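Long-range contacts in mandelate racemase/muconate lactonizing enzyme (Polaromonas sp., PDB 2OG9), which belongs to the enolase superfamily and probably catalyses an isomerase reaction of the mandelate racemase type, starting from removal of a proton next to a substrate carboxylate: residues Glu265-Ser269 / Pro290-Gly294; Trp99-Cys103 / Thr116-Phe122; His247-Ala251 / Asp275-Ala281. One frame throughout, in Å; residues are numbered along the deposited sequence.

Contact 1 of 3, residues Glu265-Ser269 / Pro290-Gly294; sequences EMLTS and PRVGG
E265 and M266 meet the side chain of R291 where the loop after strand 261-263 runs beside the short helical turn 289-292 of the enolase-superfamily TIM barrel. E265 turns its backbone, not its carboxylate, to the arginine: its O lies 3.3 Å from R291 CD. The carboxylate lies close to that of E239, two like charges whose nearness is consistent with the metal-ligand positions at the strand ends in relatives. M266, a selenomethionine, points away from the second segment at its CB, but bends at chi2 (-57°) and again at chi3, which swings SE back to the rim of the guanidinium, in its plane and 3.3 Å from R291 NH1. R291 carries its CG opposite its own backbone N (chi1 -170°), and a bend at chi3 (-61°) brings the guanidinium round to this side, while NH2 is hydrogen-bonded to Y67 OH. L267 contributes its carbonyl, whose O sits 3.6 Å from R291 CG. At T268 the backbones draw together, with CA atoms of T268 and V292 4.1 Å apart. Two CA-H...O contacts join them, T268 CA to R291 O and, straighter, V292 CA to T268 O, and one water bridges the O atoms of T268 and R291. The methyl CG2 of T268 lies 3.7 Å from R291 CG, and G110 of a neighbouring subunit packs on this threonine. S269 ends the segment as the N-cap of helix 270-278, its OG bonded to E272 N. Its own N is buried without a polar partner, 4.0 Å from V292 CG1.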
ATOM      1  N   GLU A 265      20.639 -13.238  14.340  1.00 22.40           N
ATOM      2  CA  GLU A 265      22.003 -13.494  14.794  1.00 25.30           C
ATOM      3  C   GLU A 265      23.047 -13.510  13.679  1.00 24.49           C
ATOM      4  O   GLU A 265      24.220 -13.245  13.927  1.00 23.41           O
ATOM      5  CB  GLU A 265      22.067 -14.818  15.572  1.00 28.55           C
ATOM      6  CG  GLU A 265      21.716 -16.045  14.741  1.00 32.63           C
ATOM      7  CD  GLU A 265      21.573 -17.310  15.572  1.00 35.48           C
ATOM      8  OE1 GLU A 265      22.604 -17.918  15.935  1.00 36.24           O
ATOM      9  OE2 GLU A 265      20.421 -17.694  15.867  1.00 37.58           O
HETATM   10  N   MSE A 266      22.628 -13.802  12.452  1.00 23.55           N
HETATM   11  CA  MSE A 266      23.570 -13.858  11.332  1.00 25.47           C
HETATM   12  C   MSE A 266      23.821 -12.527  10.628  1.00 24.96           C
HETATM   13  O   MSE A 266      24.800 -12.384   9.888  1.00 24.11           O
HETATM   14  CB  MSE A 266      23.085 -14.869  10.289  1.00 29.68           C
HETATM   15  CG  MSE A 266      22.939 -16.285  10.812  1.00 35.04           C
HETATM   16 SE   MSE A 266      24.605 -16.933  11.545  1.00 56.91          SE
HETATM   17  CE  MSE A 266      25.614 -17.036   9.892  1.00 39.05           C
ATOM     18  N   LEU A 267      22.941 -11.560  10.857  1.00 23.37           N
ATOM     19  CA  LEU A 267      23.039 -10.257  10.208  1.00 22.19           C
ATOM     20  C   LEU A 267      24.263  -9.458  10.657  1.00 23.75           C
ATOM     21  O   LEU A 267      24.700  -9.571  11.800  1.00 20.86           O
ATOM     22  CB  LEU A 267      21.739  -9.475  10.443  1.00 20.81           C
ATOM     23  CG  LEU A 267      20.488 -10.275  10.040  1.00 23.42           C
ATOM     24  CD1 LEU A 267      19.243  -9.407  10.155  1.00 21.84           C
ATOM     25  CD2 LEU A 267      20.648 -10.788   8.609  1.00 24.06           C
ATOM     26  N   THR A 268      24.808  -8.648   9.753  1.00 22.18           N
ATOM     27  CA  THR A 268      26.009  -7.878  10.059  1.00 23.68           C
ATOM     28  C   THR A 268      25.918  -6.361   9.941  1.00 22.94           C
ATOM     29  O   THR A 268      26.946  -5.692   9.842  1.00 22.29           O
ATOM     30  CB  THR A 268      27.188  -8.352   9.176  1.00 23.16           C
ATOM     31  OG1 THR A 268      26.843  -8.197   7.792  1.00 23.57           O
ATOM     32  CG2 THR A 268      27.492  -9.812   9.439  1.00 21.64           C
ATOM     33  N   SER A 269      24.711  -5.805   9.946  1.00 23.15           N
ATOM     34  CA  SER A 269      24.570  -4.351   9.848  1.00 24.18           C
ATOM     35  C   SER A 269      23.205  -3.876  10.305  1.00 23.58           C
ATOM     36  O   SER A 269      22.247  -4.652  10.345  1.00 22.06           O
ATOM     37  CB  SER A 269      24.806  -3.873   8.407  1.00 27.03           C
ATOM     38  OG  SER A 269      23.736  -4.245   7.550  1.00 23.86           O
ATOM     39  N   PRO A 290      29.154  -7.356  18.346  1.00 22.21           N
ATOM     40  CA  PRO A 290      30.422  -7.488  17.616  1.00 22.95           C
ATOM     41  C   PRO A 290      30.226  -7.750  16.123  1.00 22.53           C
ATOM     42  O   PRO A 290      30.959  -7.232  15.283  1.00 23.41           O
ATOM     43  CB  PRO A 290      31.100  -8.668  18.311  1.00 22.77           C
ATOM     44  CG  PRO A 290      30.597  -8.569  19.714  1.00 25.11           C
ATOM     45  CD  PRO A 290      29.126  -8.250  19.518  1.00 23.95           C
ATOM     46  N   ARG A 291      29.227  -8.557  15.795  1.00 21.91           N
ATOM     47  CA  ARG A 291      28.962  -8.899  14.408  1.00 22.55           C
ATOM     48  C   ARG A 291      28.391  -7.756  13.558  1.00 20.16           C
ATOM     49  O   ARG A 291      28.632  -7.705  12.354  1.00 19.13           O
ATOM     50  CB  ARG A 291      28.026 -10.111  14.352  1.00 24.49           C
ATOM     51  CG  ARG A 291      27.873 -10.702  12.964  1.00 31.16           C
ATOM     52  CD  ARG A 291      27.186 -12.064  12.994  1.00 35.50           C
ATOM     53  NE  ARG A 291      27.943 -13.053  13.758  1.00 38.89           N
ATOM     54  CZ  ARG A 291      27.765 -14.367  13.652  1.00 40.65           C
ATOM     55  NH1 ARG A 291      26.856 -14.844  12.812  1.00 42.86           N
ATOM     56  NH2 ARG A 291      28.495 -15.206  14.375  1.00 41.50           N
ATOM     57  N   VAL A 292      27.650  -6.838  14.173  1.00 17.79           N
ATOM     58  CA  VAL A 292      27.056  -5.734  13.420  1.00 18.21           C
ATOM     59  C   VAL A 292      27.903  -4.463  13.397  1.00 18.24           C
ATOM     60  O   VAL A 292      27.521  -3.471  12.780  1.00 15.87           O
ATOM     61  CB  VAL A 292      25.635  -5.377  13.949  1.00 19.38           C
ATOM     62  CG1 VAL A 292      24.734  -6.599  13.877  1.00 18.52           C
ATOM     63  CG2 VAL A 292      25.714  -4.848  15.370  1.00 18.70           C
ATOM     64  N   GLY A 293      29.046  -4.486  14.072  1.00 17.35           N
ATOM     65  CA  GLY A 293      29.907  -3.315  14.072  1.00 18.46           C
ATOM     66  C   GLY A 293      30.084  -2.610  15.401  1.00 18.63           C
ATOM     67  O   GLY A 293      30.549  -1.471  15.440  1.00 18.48           O
ATOM     68  N   GLY A 294      29.708  -3.271  16.492  1.00 17.52           N
ATOM     69  CA  GLY A 294      29.876  -2.660  17.796  1.00 15.62           C
ATOM     70  C   GLY A 294      28.607  -2.183  18.476  1.00 16.36           C
ATOM     71  O   GLY A 294      27.487  -2.425  18.013  1.00 13.45           O
TER
HETATM   72  O   HOH W   1      29.604  -5.603  10.582  1.00 23.28           O

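Contact 2 of 3, residues Trp99-Cys103 / Thr116-Phe122; sequences WDKLC and TQAIGAF
I119 packs its CG2 methyl over the indole of W99, joining two antiparallel helices of the N-terminal capping domain of this enolase-superfamily protein. Helices 95-104 and 114-133 form a hairpin, in which the segments 99-103 and 116-122 run at 144° to each other, their axes 10.0 Å apart at closest approach. I119 gives up the most surface and uses both its branches. CG2 stands over one face of the five-membered ring, displaced toward its rim, 3.4 Å from W99 CD1 and 22° off the ring normal, a CH-pi contact. The other branch, with CG1 opposite the carbonyl carbon (chi1 -70°), reaches into the first helix, where CD1 comes to 3.4 Å from C103 N and CG1 to 3.8 Å from L102 CB. W99 lays its six-membered ring beside T116 as well, CH2 lying 3.8 Å from T116 CG2, while its NE1 donates to G293 O of the barrel domain. With an alanine here the indole donor to G293 O is gone, and the CG2 methyl of I119 would probably lose its aromatic cover and a gap open beside T116. L102 starts toward the second helix at its CB and splits its contacts, CB going to I119 and the CD1 branch to F122. No hydrogen bond crosses between the two segments. Beyond them I83 of helix 73-83 touches both L102 and I119, and F122 runs on to V18 and I20 of strand 15-26, so that the hairpin is seated on the domain's antiparallel sheet. The side chains of L102 and F122 cross at about a right angle, with L102 CD1 3.8 Å from F122 CD2.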
ATOM      1  N   TRP A  99      33.228   6.250  14.511  1.00 18.51           N
ATOM      2  CA  TRP A  99      32.765   5.035  13.837  1.00 17.96           C
ATOM      3  C   TRP A  99      32.672   5.405  12.344  1.00 17.97           C
ATOM      4  O   TRP A  99      33.155   4.673  11.471  1.00 17.42           O
ATOM      5  CB  TRP A  99      31.379   4.622  14.350  1.00 18.67           C
ATOM      6  CG  TRP A  99      30.977   3.213  13.960  1.00 21.15           C
ATOM      7  CD1 TRP A  99      31.158   2.076  14.696  1.00 19.73           C
ATOM      8  CD2 TRP A  99      30.357   2.800  12.731  1.00 21.54           C
ATOM      9  NE1 TRP A  99      30.690   0.982  14.002  1.00 20.14           N
ATOM     10  CE2 TRP A  99      30.196   1.397  12.794  1.00 20.16           C
ATOM     11  CE3 TRP A  99      29.927   3.479  11.582  1.00 21.39           C
ATOM     12  CZ2 TRP A  99      29.620   0.660  11.753  1.00 21.56           C
ATOM     13  CZ3 TRP A  99      29.354   2.747  10.548  1.00 22.71           C
ATOM     14  CH2 TRP A  99      29.208   1.350  10.642  1.00 22.28           C
ATOM     15  N   ASP A 100      32.059   6.556  12.067  1.00 16.31           N
ATOM     16  CA  ASP A 100      31.904   7.045  10.691  1.00 19.02           C
ATOM     17  C   ASP A 100      33.246   7.350  10.028  1.00 18.58           C
ATOM     18  O   ASP A 100      33.443   7.050   8.849  1.00 17.59           O
ATOM     19  CB  ASP A 100      31.037   8.314  10.648  1.00 20.67           C
ATOM     20  CG  ASP A 100      29.579   8.049  10.992  1.00 24.56           C
ATOM     21  OD1 ASP A 100      29.156   6.872  10.986  1.00 24.38           O
ATOM     22  OD2 ASP A 100      28.848   9.027  11.254  1.00 23.72           O
ATOM     23  N   LYS A 101      34.170   7.956  10.773  1.00 18.64           N
ATOM     24  CA  LYS A 101      35.477   8.275  10.212  1.00 19.85           C
ATOM     25  C   LYS A 101      36.211   7.002   9.789  1.00 19.51           C
ATOM     26  O   LYS A 101      36.796   6.946   8.706  1.00 19.34           O
ATOM     27  CB  LYS A 101      36.338   9.049  11.225  1.00 21.01           C
ATOM     28  CG  LYS A 101      37.717   9.412  10.680  1.00 22.76           C
ATOM     29  CD  LYS A 101      38.638  10.014  11.743  1.00 24.41           C
ATOM     30  CE  LYS A 101      40.026  10.294  11.152  1.00 25.45           C
ATOM     31  NZ  LYS A 101      41.002  10.847  12.139  1.00 26.75           N
ATOM     32  N   LEU A 102      36.181   5.974  10.633  1.00 18.13           N
ATOM     33  CA  LEU A 102      36.861   4.726  10.298  1.00 19.76           C
ATOM     34  C   LEU A 102      36.177   4.019   9.137  1.00 20.06           C
ATOM     35  O   LEU A 102      36.834   3.360   8.322  1.00 19.18           O
ATOM     36  CB  LEU A 102      36.915   3.798  11.514  1.00 21.18           C
ATOM     37  CG  LEU A 102      37.833   4.247  12.657  1.00 24.52           C
ATOM     38  CD1 LEU A 102      37.899   3.151  13.708  1.00 23.39           C
ATOM     39  CD2 LEU A 102      39.224   4.550  12.127  1.00 24.31           C
ATOM     40  N   CYS A 103      34.858   4.156   9.056  1.00 20.59           N
ATOM     41  CA  CYS A 103      34.106   3.533   7.973  1.00 22.23           C
ATOM     42  C   CYS A 103      34.473   4.259   6.672  1.00 24.10           C
ATOM     43  O   CYS A 103      34.695   3.627   5.636  1.00 22.92           O
ATOM     44  CB  CYS A 103      32.603   3.642   8.246  1.00 25.21           C
ATOM     45  SG  CYS A 103      31.558   2.636   7.159  1.00 28.43           S
ATOM     46  N   THR A 116      33.549  -3.352   9.155  1.00 14.48           N
ATOM     47  CA  THR A 116      32.822  -2.744  10.256  1.00 16.07           C
ATOM     48  C   THR A 116      32.956  -3.562  11.542  1.00 14.85           C
ATOM     49  O   THR A 116      32.809  -3.027  12.635  1.00 15.20           O
ATOM     50  CB  THR A 116      31.328  -2.522   9.899  1.00 17.05           C
ATOM     51  OG1 THR A 116      30.795  -3.700   9.297  1.00 20.71           O
ATOM     52  CG2 THR A 116      31.181  -1.350   8.935  1.00 20.67           C
ATOM     53  N   GLN A 117      33.237  -4.855  11.416  1.00 15.98           N
ATOM     54  CA  GLN A 117      33.425  -5.687  12.606  1.00 17.03           C
ATOM     55  C   GLN A 117      34.756  -5.272  13.231  1.00 18.29           C
ATOM     56  O   GLN A 117      34.903  -5.240  14.451  1.00 16.53           O
ATOM     57  CB  GLN A 117      33.421  -7.173  12.227  1.00 18.26           C
ATOM     58  CG  GLN A 117      32.091  -7.588  11.601  1.00 15.96           C
ATOM     59  CD  GLN A 117      32.027  -9.047  11.184  1.00 18.57           C
ATOM     60  OE1 GLN A 117      33.055  -9.696  10.954  1.00 15.88           O
ATOM     61  NE2 GLN A 117      30.802  -9.564  11.053  1.00 17.52           N
ATOM     62  N   ALA A 118      35.725  -4.936  12.388  1.00 18.13           N
ATOM     63  CA  ALA A 118      37.019  -4.478  12.885  1.00 19.74           C
ATOM     64  C   ALA A 118      36.762  -3.155  13.615  1.00 18.89           C
ATOM     65  O   ALA A 118      37.255  -2.924  14.726  1.00 18.65           O
ATOM     66  CB  ALA A 118      37.981  -4.272  11.716  1.00 17.69           C
ATOM     67  N   ILE A 119      35.975  -2.290  12.987  1.00 17.85           N
ATOM     68  CA  ILE A 119      35.632  -1.002  13.580  1.00 17.86           C
ATOM     69  C   ILE A 119      34.950  -1.224  14.936  1.00 17.43           C
ATOM     70  O   ILE A 119      35.196  -0.493  15.897  1.00 17.33           O
ATOM     71  CB  ILE A 119      34.691  -0.200  12.634  1.00 16.33           C
ATOM     72  CG1 ILE A 119      35.472   0.254  11.395  1.00 16.26           C
ATOM     73  CG2 ILE A 119      34.097   0.999  13.360  1.00 15.86           C
ATOM     74  CD1 ILE A 119      34.611   0.973  10.341  1.00 15.32           C
ATOM     75  N   GLY A 120      34.107  -2.248  15.003  1.00 15.93           N
ATOM     76  CA  GLY A 120      33.393  -2.565  16.230  1.00 17.29           C
ATOM     77  C   GLY A 120      34.283  -2.844  17.430  1.00 16.94           C
ATOM     78  O   GLY A 120      33.901  -2.544  18.557  1.00 15.43           O
ATOM     79  N   ALA A 121      35.457  -3.425  17.208  1.00 16.69           N
ATOM     80  CA  ALA A 121      36.362  -3.706  18.320  1.00 16.85           C
ATOM     81  C   ALA A 121      36.772  -2.385  18.960  1.00 17.11           C
ATOM     82  O   ALA A 121      36.838  -2.273  20.193  1.00 15.94           O
ATOM     83  CB  ALA A 121      37.594  -4.460  17.833  1.00 17.78           C
ATOM     84  N   PHE A 122      37.040  -1.385  18.116  1.00 15.41           N
ATOM     85  CA  PHE A 122      37.435  -0.063  18.588  1.00 15.41           C
ATOM     86  C   PHE A 122      36.234   0.615  19.241  1.00 15.43           C
ATOM     87  O   PHE A 122      36.354   1.239  20.292  1.00 13.53           O
ATOM     88  CB  PHE A 122      37.924   0.814  17.420  1.00 16.50           C
ATOM     89  CG  PHE A 122      39.158   0.290  16.727  1.00 17.11           C
ATOM     90  CD1 PHE A 122      40.350   0.129  17.424  1.00 16.69           C
ATOM     91  CD2 PHE A 122      39.122  -0.050  15.376  1.00 17.85           C
ATOM     92  CE1 PHE A 122      41.493  -0.367  16.783  1.00 19.03           C
ATOM     93  CE2 PHE A 122      40.260  -0.546  14.725  1.00 18.89           C
ATOM     94  CZ  PHE A 122      41.447  -0.705  15.433  1.00 18.77           C
TER

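Contact 3 of 3, residues His247-Ala251 / Asp275-Ala281; sequences HEGHA and DLIRHRA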
ATOM      1  N   HIS A 247      13.447 -13.036   4.764  1.00 26.36           N
ATOM      2  CA  HIS A 247      12.584 -12.183   5.574  1.00 27.28           C
ATOM      3  C   HIS A 247      11.089 -12.419   5.358  1.00 27.07           C
ATOM      4  O   HIS A 247      10.313 -12.431   6.318  1.00 23.25           O
ATOM      5  CB  HIS A 247      12.949 -10.720   5.314  1.00 29.85           C
ATOM      6  CG  HIS A 247      14.355 -10.378   5.706  1.00 31.41           C
ATOM      7  ND1 HIS A 247      15.051  -9.322   5.154  1.00 32.73           N
ATOM      8  CD2 HIS A 247      15.191 -10.947   6.607  1.00 31.22           C
ATOM      9  CE1 HIS A 247      16.252  -9.257   5.697  1.00 32.24           C
ATOM     10  NE2 HIS A 247      16.363 -10.233   6.582  1.00 31.56           N
ATOM     11  N   GLU A 248      10.682 -12.598   4.103  1.00 26.52           N
ATOM     12  CA  GLU A 248       9.277 -12.857   3.808  1.00 27.39           C
ATOM     13  C   GLU A 248       8.879 -14.186   4.433  1.00 26.25           C
ATOM     14  O   GLU A 248       7.782 -14.321   4.978  1.00 23.25           O
ATOM     15  CB  GLU A 248       9.037 -12.926   2.299  1.00 30.13           C
ATOM     16  CG  GLU A 248       8.915 -11.579   1.622  1.00 35.22           C
ATOM     17  CD  GLU A 248       8.488 -11.704   0.169  1.00 38.40           C
ATOM     18  OE1 GLU A 248       7.498 -12.418  -0.102  1.00 38.91           O
ATOM     19  OE2 GLU A 248       9.139 -11.083  -0.698  1.00 41.11           O
ATOM     20  N   GLY A 249       9.779 -15.164   4.337  1.00 23.84           N
ATOM     21  CA  GLY A 249       9.520 -16.479   4.900  1.00 23.65           C
ATOM     22  C   GLY A 249       9.301 -16.415   6.400  1.00 23.49           C
ATOM     23  O   GLY A 249       8.340 -16.986   6.921  1.00 22.79           O
ATOM     24  N   HIS A 250      10.191 -15.713   7.096  1.00 22.00           N
ATOM     25  CA  HIS A 250      10.076 -15.576   8.542  1.00 21.30           C
ATOM     26  C   HIS A 250       8.814 -14.808   8.926  1.00 18.16           C
ATOM     27  O   HIS A 250       8.129 -15.176   9.874  1.00 18.36           O
ATOM     28  CB  HIS A 250      11.314 -14.865   9.116  1.00 21.13           C
ATOM     29  CG  HIS A 250      12.527 -15.739   9.209  1.00 22.62           C
ATOM     30  ND1 HIS A 250      12.559 -16.896   9.959  1.00 27.00           N
ATOM     31  CD2 HIS A 250      13.757 -15.616   8.658  1.00 21.45           C
ATOM     32  CE1 HIS A 250      13.757 -17.446   9.867  1.00 23.62           C
ATOM     33  NE2 HIS A 250      14.502 -16.689   9.082  1.00 23.55           N
ATOM     34  N   ALA A 251       8.500 -13.748   8.188  1.00 20.01           N
ATOM     35  CA  ALA A 251       7.306 -12.951   8.480  1.00 21.05           C
ATOM     36  C   ALA A 251       6.045 -13.801   8.350  1.00 22.65           C
ATOM     37  O   ALA A 251       5.108 -13.662   9.139  1.00 21.51           O
ATOM     38  CB  ALA A 251       7.227 -11.748   7.535  1.00 22.45           C
ATOM     39  N   ASP A 275      15.725  -4.159   7.560  1.00 26.48           N
ATOM     40  CA  ASP A 275      14.940  -4.845   6.543  1.00 28.18           C
ATOM     41  C   ASP A 275      14.102  -5.935   7.207  1.00 26.64           C
ATOM     42  O   ASP A 275      12.915  -6.090   6.918  1.00 25.34           O
ATOM     43  CB  ASP A 275      15.873  -5.443   5.486  1.00 32.41           C
ATOM     44  CG  ASP A 275      15.151  -5.778   4.193  1.00 38.15           C
ATOM     45  OD1 ASP A 275      14.412  -4.908   3.681  1.00 39.88           O
ATOM     46  OD2 ASP A 275      15.332  -6.907   3.686  1.00 41.95           O
ATOM     47  N   LEU A 276      14.730  -6.678   8.113  1.00 24.80           N
ATOM     48  CA  LEU A 276      14.057  -7.741   8.847  1.00 24.77           C
ATOM     49  C   LEU A 276      12.873  -7.148   9.622  1.00 23.67           C
ATOM     50  O   LEU A 276      11.765  -7.699   9.618  1.00 22.10           O
ATOM     51  CB  LEU A 276      15.061  -8.402   9.802  1.00 28.05           C
ATOM     52  CG  LEU A 276      14.652  -9.614  10.640  1.00 29.06           C
ATOM     53  CD1 LEU A 276      15.894 -10.255  11.264  1.00 29.63           C
ATOM     54  CD2 LEU A 276      13.678  -9.181  11.719  1.00 30.25           C
ATOM     55  N   ILE A 277      13.109  -6.011  10.270  1.00 20.91           N
ATOM     56  CA  ILE A 277      12.079  -5.331  11.053  1.00 21.86           C
ATOM     57  C   ILE A 277      10.969  -4.784  10.157  1.00 23.15           C
ATOM     58  O   ILE A 277       9.803  -4.782  10.541  1.00 23.52           O
ATOM     59  CB  ILE A 277      12.702  -4.177  11.887  1.00 22.46           C
ATOM     60  CG1 ILE A 277      13.616  -4.769  12.970  1.00 21.92           C
ATOM     61  CG2 ILE A 277      11.603  -3.304  12.505  1.00 20.92           C
ATOM     62  CD1 ILE A 277      14.425  -3.724  13.746  1.00 25.18           C
ATOM     63  N   ARG A 278      11.333  -4.324   8.964  1.00 24.48           N
ATOM     64  CA  ARG A 278      10.351  -3.793   8.023  1.00 26.19           C
ATOM     65  C   ARG A 278       9.371  -4.902   7.627  1.00 25.78           C
ATOM     66  O   ARG A 278       8.178  -4.659   7.454  1.00 24.12           O
ATOM     67  CB  ARG A 278      11.062  -3.240   6.784  1.00 30.12           C
ATOM     68  CG  ARG A 278      10.144  -2.588   5.757  1.00 34.35           C
ATOM     69  CD  ARG A 278      10.957  -1.902   4.661  1.00 35.77           C
ATOM     70  NE  ARG A 278      11.724  -2.848   3.853  1.00 38.16           N
ATOM     71  CZ  ARG A 278      11.193  -3.656   2.939  1.00 38.68           C
ATOM     72  NH1 ARG A 278       9.888  -3.636   2.708  1.00 40.13           N
ATOM     73  NH2 ARG A 278      11.969  -4.486   2.253  1.00 41.68           N
ATOM     74  N   HIS A 279       9.881  -6.125   7.495  1.00 23.43           N
ATOM     75  CA  HIS A 279       9.054  -7.274   7.136  1.00 24.94           C
ATOM     76  C   HIS A 279       8.273  -7.836   8.327  1.00 24.41           C
ATOM     77  O   HIS A 279       7.395  -8.681   8.143  1.00 22.86           O
ATOM     78  CB  HIS A 279       9.915  -8.421   6.588  1.00 26.27           C
ATOM     79  CG  HIS A 279      10.392  -8.224   5.184  1.00 28.76           C
ATOM     80  ND1 HIS A 279      11.367  -7.311   4.847  1.00 30.54           N
ATOM     81  CD2 HIS A 279      10.049  -8.850   4.033  1.00 28.81           C
ATOM     82  CE1 HIS A 279      11.606  -7.385   3.549  1.00 30.20           C
ATOM     83  NE2 HIS A 279      10.820  -8.311   3.032  1.00 29.77           N
ATOM     84  N   ARG A 280       8.592  -7.376   9.536  1.00 23.53           N
ATOM     85  CA  ARG A 280       7.961  -7.894  10.751  1.00 25.38           C
ATOM     86  C   ARG A 280       8.280  -9.393  10.752  1.00 23.57           C
ATOM     87  O   ARG A 280       7.414 -10.238  10.956  1.00 22.10           O
ATOM     88  CB  ARG A 280       6.446  -7.658  10.727  1.00 30.19           C
ATOM     89  CG  ARG A 280       6.072  -6.182  10.703  1.00 36.80           C
ATOM     90  CD  ARG A 280       4.564  -5.957  10.604  1.00 43.33           C
ATOM     91  NE  ARG A 280       3.841  -6.513  11.745  1.00 49.59           N
ATOM     92  CZ  ARG A 280       2.600  -6.171  12.084  1.00 51.03           C
ATOM     93  NH1 ARG A 280       1.938  -5.268  11.372  1.00 51.29           N
ATOM     94  NH2 ARG A 280       2.021  -6.734  13.138  1.00 51.38           N
ATOM     95  N   ALA A 281       9.554  -9.695  10.530  1.00 21.33           N
ATOM     96  CA  ALA A 281      10.033 -11.063  10.437  1.00 21.28           C
ATOM     97  C   ALA A 281      10.517 -11.687  11.741  1.00 21.88           C
ATOM     98  O   ALA A 281      10.951 -12.840  11.748  1.00 22.78           O
ATOM     99  CB  ALA A 281      11.143 -11.134   9.395  1.00 22.68           C
TER
HETATM  100  O   HOH W   2      10.191  -8.737   0.542  1.00 33.36           O
HETATM  101  O   HOH W   3       4.841 -11.267  10.469  1.00 25.67           O
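The contact of H247 and A251 with D275, L276, H279 and A281 joins two successive outer helices of the barrel: the first turn of helix 247-256 lies against the end of helix 270-278 and the turn that follows it. H247 is gripped from three directions. Its ND1 donates to D275 OD2 (2.8 Å, N-H...O angle 134°), with the oxygen in the ring plane, although the carboxylate itself is met from 40° above its own plane. D275 holds its CG anti to the backbone N (chi1 -162°), which brings OD2 across to the imidazole. L276 covers one face of the H247 ring with its CA and CB. The CB of H247 in turn sits over the centre of the H279 ring, 3.6 Å from its centroid, in a CH-pi contact. Second-shell bonds fix these partners: H279 ND1 donates to D275 O at 2.9 Å, sharing that oxygen with H279 N from the opposite face, and R278 NH2 forms a salt bridge with D275 OD1. At the solvent side a water links E248 OE2 to H279 NE2. Further on, backbone and methyl groups pack closely: A251 CB lies 3.1 Å from H279 O, and A281 CB 3.4 Å from H247 O. H250 CB presses on A281 O; that oxygen and H247 NE2 are both buried with no polar partner. Another water ties A251 O to R280 O, and a long, weak ion pair joins R280 NH1 to E248 OE1 of a neighbouring subunit. R280, with positive phi, closes helix 270-278 in a Schellman motif, and the chain then turns inward to strand 284-285, the helix-to-strand return of a beta/alpha barrel.

In the fold
Reading from the N terminus, contact 2 comes first and closes the short loop between helices 95-104 and 114-133 within the capping domain, before either barrel contact begins. Contact 3 opens at 247-251 and contact 1 at 265-269; contact 3 then closes at 275-281 and contact 1 at 290-294, so the two cross and interlock successive strand-helix units of the barrel. They touch where L267 CD1 packs on L276 CD1. Contacts 1 and 2 meet across the domain boundary, where Q117 NE2 probably hydrogen-bonds to R291 O, tying the cap to the barrel. Contacts 2 and 3 stay apart, about 15 Å between nearest atoms.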